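Local structure of protein mini spindles (Drosophila melanogaster, 5VJC) at residues Phe167-Val172 / Met204-Gln209; Ser210-Ile215 / Tyr246-His251. The protein carries TOG domains of the HEAT-repeat type that bind tubulin, and probably promotes microtubule dynamics and mitotic spindle formation. All coordinates share one frame; numbering follows the deposited sequence.

Interaction 1: residues Phe167-Val172 / Met204-Gln209; sequences FPFVKV and MNICPQ
Ile206 reaches across to Phe169 with the end of its side chain, and this single methyl makes the closest approach: Ile206 CD1 lies 3.5 Å from Phe169 CD1. The methyl comes to the edge of the phenyl ring, near the ring plane, instead of resting on a face. Behind it, Ile206 CG1 lies in that plane, 3.8 Å from Phe169 CD1. The same methyl also approaches backbone, with Ile206 CD1 3.7 Å from Phe169 O. Val170 adds a looser apolar contact, its CG2 being 4.5 Å from Ile206 CG1. No hydrogen bond spans the two segments, so shape and van der Waals contact carry the pairing.

Torsions explain the reach. In Ile206, CG1 stands anti to the backbone N (chi1 -155°) and chi2 of 172° keeps the branch extended, carrying CD1 to the ring. In Phe169, chi1 of 53° sets CG between the backbone N and the carbonyl carbon, and the ring meets the isoleucine with its CD1 edge. An alanine at Ile206 is likely to leave the edge of the Phe169 ring without its methyl neighbour and open a gap beside the first turn of helix 169-178.

The backbones set these side chains in place. Pro168 is the N-cap of that helix, and its carbonyl accepts Val172 N at 3.1 Å. In the other segment, the 3-10 turn 204-206 is closed by Cys207 N to Met204 O at 3.0 Å. Phe169 also stacks its ring with Tyr202, and Ile206 touches Phe173 one turn further along the helix. The contact thus joins the start of helix 169-178 to the loop leaving helix 185-202, while Val172 packs back onto helix 150-166, in a succession of helices expected of a HEAT-repeat TOG domain.

Interaction 2: residues Ser210-Ile215 / Tyr246-His251; sequences SAVREI and YKMIGH
This is a buried apolar contact without cross-segment hydrogen bonds, joining helix 209-217 to the short, weakly bonded helix 245-248 and the residues after it. Val212 supplies the central group: its CG1 lies 3.7 Å from Met248 CB and, more loosely, 4.2 Å from Ile249 CG2. CG1 stands anti to the backbone N (chi1 177°), which turns it toward both residues. The backbones themselves come close, with Arg213 CA 4.6 Å from Ile249 CA. Met248 O faces Arg213 and lies 3.6 Å from its CA and 3.8 Å from its CB. At Gly250 the chain leaves helical geometry with positive phi (76°), which itself suits a glycine; a CB modelled there would lie 3.9 Å from Arg213 CG. Around the contact, Ile249 reaches Ile234 and Ala216, and Leu260 of helix 254-264.

Chemically, the core is aliphatic and the polar element sits at its border. Met248 O is near the plane of the Arg213 guanidinium, at its edge, but 4.1 Å from Arg213 NE, too far for a hydrogen bond, which suggests at most a mild electrostatic attraction beside the hydrophobic packing.

How the interactions relate
The two interactions follow one another along the chain, and their centres are 16 Å apart. Segment 204-209 runs directly into segment 210-215: Pro208 is the N-cap of helix 209-217, whose later residues serve interaction 2. Side chains also bridge them. Val212 uses its second methyl here, with CG2 3.7 Å from Cys207 SG, so its two branches face different contacts. Gln209 CG lies 3.8 Å from Met248 CG, bringing interaction 1 up to helix 245-248. Phe173 touches Ile206 and Cys207 as well as Ala211, tying helix 169-178 to both. Neither contact involves a ligand; together they connect successive helices of the TOG domain.

Interaction 1: residues Phe167-Val172 / Met204-Gln209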
loop_
_atom_site.group_PDB
_atom_site.type_symbol
_atom_site.label_atom_id
_atom_site.label_comp_id
_atom_site.label_asym_id
_atom_site.label_seq_id
_atom_site.Cartn_x
_atom_site.Cartn_y
_atom_site.Cartn_z
ATOM N N PHE A 167 1.031 4.217 -10.698
ATOM C CA PHE A 167 1.805 5.012 -9.758
ATOM C C PHE A 167 3.249 4.512 -9.862
ATOM O O PHE A 167 3.449 3.316 -10.080
ATOM C CB PHE A 167 1.224 4.859 -8.336
ATOM C CG PHE A 167 1.860 5.752 -7.315
ATOM C CD1 PHE A 167 1.651 7.120 -7.350
ATOM C CD2 PHE A 167 2.660 5.225 -6.317
ATOM C CE1 PHE A 167 2.249 7.952 -6.416
ATOM C CE2 PHE A 167 3.249 6.055 -5.377
ATOM C CZ PHE A 167 3.049 7.410 -5.429
ATOM N N PRO A 168 4.258 5.401 -9.737
ATOM C CA PRO A 168 5.636 4.963 -10.043
ATOM C C PRO A 168 6.132 3.740 -9.254
ATOM O O PRO A 168 6.092 3.733 -8.019
ATOM C CB PRO A 168 6.470 6.200 -9.697
ATOM C CG PRO A 168 5.532 7.349 -9.973
ATOM C CD PRO A 168 4.208 6.846 -9.434
ATOM N N PHE A 169 6.597 2.717 -9.975
ATOM C CA PHE A 169 7.002 1.477 -9.336
ATOM C C PHE A 169 8.229 1.729 -8.475
ATOM O O PHE A 169 8.368 1.098 -7.443
ATOM C CB PHE A 169 7.241 0.325 -10.360
ATOM C CG PHE A 169 8.202 0.650 -11.486
ATOM C CD1 PHE A 169 9.576 0.493 -11.321
ATOM C CD2 PHE A 169 7.723 1.040 -12.727
ATOM C CE1 PHE A 169 10.465 0.771 -12.361
ATOM C CE2 PHE A 169 8.604 1.324 -13.783
ATOM C CZ PHE A 169 9.976 1.186 -13.597
ATOM N N VAL A 170 9.058 2.716 -8.821
ATOM C CA VAL A 170 10.200 3.016 -7.956
ATOM C C VAL A 170 9.709 3.536 -6.582
ATOM O O VAL A 170 10.253 3.166 -5.534
ATOM C CB VAL A 170 11.172 4.022 -8.612
ATOM C CG1 VAL A 170 12.083 4.650 -7.582
ATOM C CG2 VAL A 170 11.992 3.347 -9.707
ATOM N N LYS A 171 8.641 4.330 -6.580
ATOM C CA LYS A 171 8.095 4.835 -5.316
ATOM C C LYS A 171 7.493 3.705 -4.481
ATOM O O LYS A 171 7.690 3.656 -3.274
ATOM C CB LYS A 171 7.059 5.922 -5.569
ATOM C CG LYS A 171 7.649 7.169 -6.206
ATOM C CD LYS A 171 6.634 8.287 -6.292
ATOM C CE LYS A 171 7.311 9.607 -6.679
ATOM N NZ LYS A 171 8.342 9.986 -5.664
ATOM N N VAL A 172 6.785 2.779 -5.125
ATOM C CA VAL A 172 6.229 1.627 -4.415
ATOM C C VAL A 172 7.343 0.773 -3.817
ATOM O O VAL A 172 7.249 0.334 -2.654
ATOM C CB VAL A 172 5.345 0.773 -5.335
ATOM C CG1 VAL A 172 4.884 -0.506 -4.610
ATOM C CG2 VAL A 172 4.133 1.596 -5.796
ATOM N N MET A 204 16.890 -5.084 -11.928
ATOM C CA MET A 204 17.688 -4.344 -10.957
ATOM C C MET A 204 17.590 -2.841 -11.069
ATOM O O MET A 204 18.083 -2.149 -10.178
ATOM C CB MET A 204 19.158 -4.752 -11.046
ATOM C CG MET A 204 19.401 -6.194 -10.649
ATOM S SD MET A 204 18.976 -6.526 -8.924
ATOM C CE MET A 204 19.849 -5.171 -8.126
ATOM N N ASN A 205 16.968 -2.315 -12.130
ATOM C CA ASN A 205 16.738 -0.876 -12.189
ATOM C C ASN A 205 15.932 -0.387 -10.972
ATOM O O ASN A 205 16.033 0.774 -10.581
ATOM C CB ASN A 205 15.995 -0.470 -13.471
ATOM C CG ASN A 205 16.893 -0.474 -14.706
ATOM O OD1 ASN A 205 18.030 -0.948 -14.668
ATOM N ND2 ASN A 205 16.374 0.050 -15.814
ATOM N N ILE A 206 15.126 -1.270 -10.393
ATOM C CA ILE A 206 14.235 -0.875 -9.294
ATOM C C ILE A 206 14.934 -0.991 -7.945
ATOM O O ILE A 206 14.421 -0.541 -6.908
ATOM C CB ILE A 206 12.960 -1.734 -9.282
ATOM C CG1 ILE A 206 11.812 -0.985 -8.601
ATOM C CG2 ILE A 206 13.218 -3.095 -8.626
ATOM C CD1 ILE A 206 10.471 -1.696 -8.718
ATOM N N CYS A 207 16.114 -1.595 -7.955
ATOM C CA CYS A 207 16.755 -1.952 -6.703
ATOM C C CYS A 207 18.179 -1.431 -6.623
ATOM O O CYS A 207 19.095 -2.082 -7.108
ATOM C CB CYS A 207 16.735 -3.471 -6.538
ATOM S SG CYS A 207 17.411 -4.067 -4.992
ATOM N N PRO A 208 18.378 -0.250 -6.015
ATOM C CA PRO A 208 19.758 0.246 -5.925
ATOM C C PRO A 208 20.619 -0.570 -4.950
ATOM O O PRO A 208 20.105 -1.398 -4.185
ATOM C CB PRO A 208 19.580 1.692 -5.445
ATOM C CG PRO A 208 18.251 1.721 -4.796
ATOM C CD PRO A 208 17.400 0.739 -5.536
ATOM N N GLN A 209 21.929 -0.346 -5.005
ATOM C CA GLN A 209 22.890 -1.093 -4.204
ATOM C C GLN A 209 22.596 -0.941 -2.713
ATOM O O GLN A 209 22.780 -1.872 -1.934
ATOM C CB GLN A 209 24.319 -0.627 -4.514
ATOM C CG GLN A 209 25.386 -1.266 -3.633
ATOM C CD GLN A 209 26.808 -0.894 -4.042
ATOM O OE1 GLN A 209 27.085 -0.603 -5.212
ATOM N NE2 GLN A 209 27.714 -0.878 -3.064
#

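Interaction 2: residues Ser210-Ile215 / Tyr246-His251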
loop_
_atom_site.group_PDB
_atom_site.type_symbol
_atom_site.label_atom_id
_atom_site.label_comp_id
_atom_site.label_asym_id
_atom_site.label_seq_id
_atom_site.Cartn_x
_atom_site.Cartn_y
_atom_site.Cartn_z
ATOM N N SER A 210 22.112 0.230 -2.328
ATOM C CA SER A 210 21.787 0.494 -0.933
ATOM C C SER A 210 20.617 -0.352 -0.440
ATOM O O SER A 210 20.585 -0.771 0.719
ATOM C CB SER A 210 21.472 1.962 -0.746
ATOM O OG SER A 210 20.345 2.322 -1.517
ATOM N N ALA A 211 19.653 -0.605 -1.318
ATOM C CA ALA A 211 18.528 -1.454 -0.948
ATOM C C ALA A 211 19.008 -2.888 -0.772
ATOM O O ALA A 211 18.594 -3.579 0.155
ATOM C CB ALA A 211 17.419 -1.372 -1.988
ATOM N N VAL A 212 19.896 -3.330 -1.661
ATOM C CA VAL A 212 20.473 -4.661 -1.559
ATOM C C VAL A 212 21.143 -4.879 -0.200
ATOM O O VAL A 212 20.984 -5.925 0.426
ATOM C CB VAL A 212 21.515 -4.914 -2.660
ATOM C CG1 VAL A 212 22.143 -6.278 -2.464
ATOM C CG2 VAL A 212 20.876 -4.793 -4.040
ATOM N N ARG A 213 21.912 -3.884 0.219
ATOM C CA ARG A 213 22.572 -3.854 1.521
ATOM C C ARG A 213 21.550 -4.086 2.628
ATOM O O ARG A 213 21.657 -5.016 3.439
ATOM C CB ARG A 213 23.251 -2.497 1.707
ATOM C CG ARG A 213 24.388 -2.438 2.705
ATOM C CD ARG A 213 25.296 -1.249 2.368
ATOM N NE ARG A 213 25.342 -0.958 0.930
ATOM C CZ ARG A 213 25.141 0.245 0.386
ATOM N NH1 ARG A 213 24.853 1.294 1.154
ATOM N NH2 ARG A 213 25.223 0.400 -0.931
ATOM N N GLU A 214 20.545 -3.222 2.610
ATOM C CA GLU A 214 19.422 -3.241 3.537
ATOM C C GLU A 214 18.736 -4.607 3.582
ATOM O O GLU A 214 18.489 -5.144 4.661
ATOM C CB GLU A 214 18.434 -2.143 3.132
ATOM C CG GLU A 214 17.389 -1.793 4.167
ATOM C CD GLU A 214 18.000 -1.330 5.470
ATOM O OE1 GLU A 214 19.100 -0.726 5.423
ATOM O OE2 GLU A 214 17.388 -1.582 6.537
ATOM N N ILE A 215 18.452 -5.180 2.413
ATOM C CA ILE A 215 17.812 -6.496 2.339
ATOM C C ILE A 215 18.684 -7.567 2.991
ATOM O O ILE A 215 18.184 -8.441 3.718
ATOM C CB ILE A 215 17.514 -6.909 0.872
ATOM C CG1 ILE A 215 16.375 -6.055 0.287
ATOM C CG2 ILE A 215 17.147 -8.386 0.803
ATOM C CD1 ILE A 215 16.381 -5.979 -1.261
ATOM N N TYR A 246 28.009 -9.926 -4.158
ATOM C CA TYR A 246 28.816 -10.102 -2.953
ATOM C C TYR A 246 29.435 -8.793 -2.485
ATOM O O TYR A 246 29.716 -8.620 -1.303
ATOM C CB TYR A 246 29.903 -11.152 -3.188
ATOM C CG TYR A 246 29.352 -12.549 -3.305
ATOM C CD1 TYR A 246 28.869 -13.216 -2.191
ATOM C CD2 TYR A 246 29.307 -13.201 -4.530
ATOM C CE1 TYR A 246 28.354 -14.499 -2.291
ATOM C CE2 TYR A 246 28.795 -14.487 -4.640
ATOM C CZ TYR A 246 28.320 -15.131 -3.514
ATOM O OH TYR A 246 27.806 -16.408 -3.606
ATOM N N LYS A 247 29.619 -7.868 -3.416
ATOM C CA LYS A 247 30.121 -6.541 -3.105
ATOM C C LYS A 247 28.981 -5.632 -2.635
ATOM O O LYS A 247 29.210 -4.636 -1.943
ATOM C CB LYS A 247 30.839 -5.957 -4.332
ATOM C CG LYS A 247 30.608 -4.472 -4.605
ATOM C CD LYS A 247 31.674 -3.601 -3.935
ATOM C CE LYS A 247 31.307 -2.119 -4.004
ATOM N NZ LYS A 247 32.138 -1.256 -3.112
ATOM N N MET A 248 27.749 -5.999 -2.992
ATOM C CA MET A 248 26.566 -5.200 -2.650
ATOM C C MET A 248 25.923 -5.578 -1.303
ATOM O O MET A 248 25.341 -4.721 -0.629
ATOM C CB MET A 248 25.510 -5.308 -3.763
ATOM C CG MET A 248 25.930 -4.714 -5.100
ATOM S SD MET A 248 24.568 -4.535 -6.280
ATOM C CE MET A 248 24.131 -6.247 -6.574
ATOM N N ILE A 249 26.015 -6.847 -0.908
ATOM C CA ILE A 249 25.355 -7.292 0.317
ATOM C C ILE A 249 26.060 -6.804 1.582
ATOM O O ILE A 249 25.630 -7.114 2.692
ATOM C CB ILE A 249 25.246 -8.833 0.401
ATOM C CG1 ILE A 249 26.608 -9.496 0.172
ATOM C CG2 ILE A 249 24.192 -9.359 -0.565
ATOM C CD1 ILE A 249 26.575 -11.004 0.319
ATOM N N GLY A 250 27.133 -6.038 1.421
ATOM C CA GLY A 250 27.936 -5.638 2.561
ATOM C C GLY A 250 28.804 -6.791 3.031
ATOM O O GLY A 250 29.457 -7.450 2.222
ATOM N N HIS A 251 28.804 -7.053 4.337
ATOM C CA HIS A 251 29.666 -8.089 4.905
ATOM C C HIS A 251 28.898 -8.962 5.901
ATOM O O HIS A 251 28.400 -8.454 6.904
ATOM C CB HIS A 251 30.877 -7.439 5.581
ATOM C CG HIS A 251 31.320 -6.164 4.927
ATOM N ND1 HIS A 251 30.720 -4.948 5.180
ATOM C CD2 HIS A 251 32.297 -5.919 4.020
ATOM C CE1 HIS A 251 31.312 -4.009 4.464
ATOM N NE2 HIS A 251 32.272 -4.570 3.750
#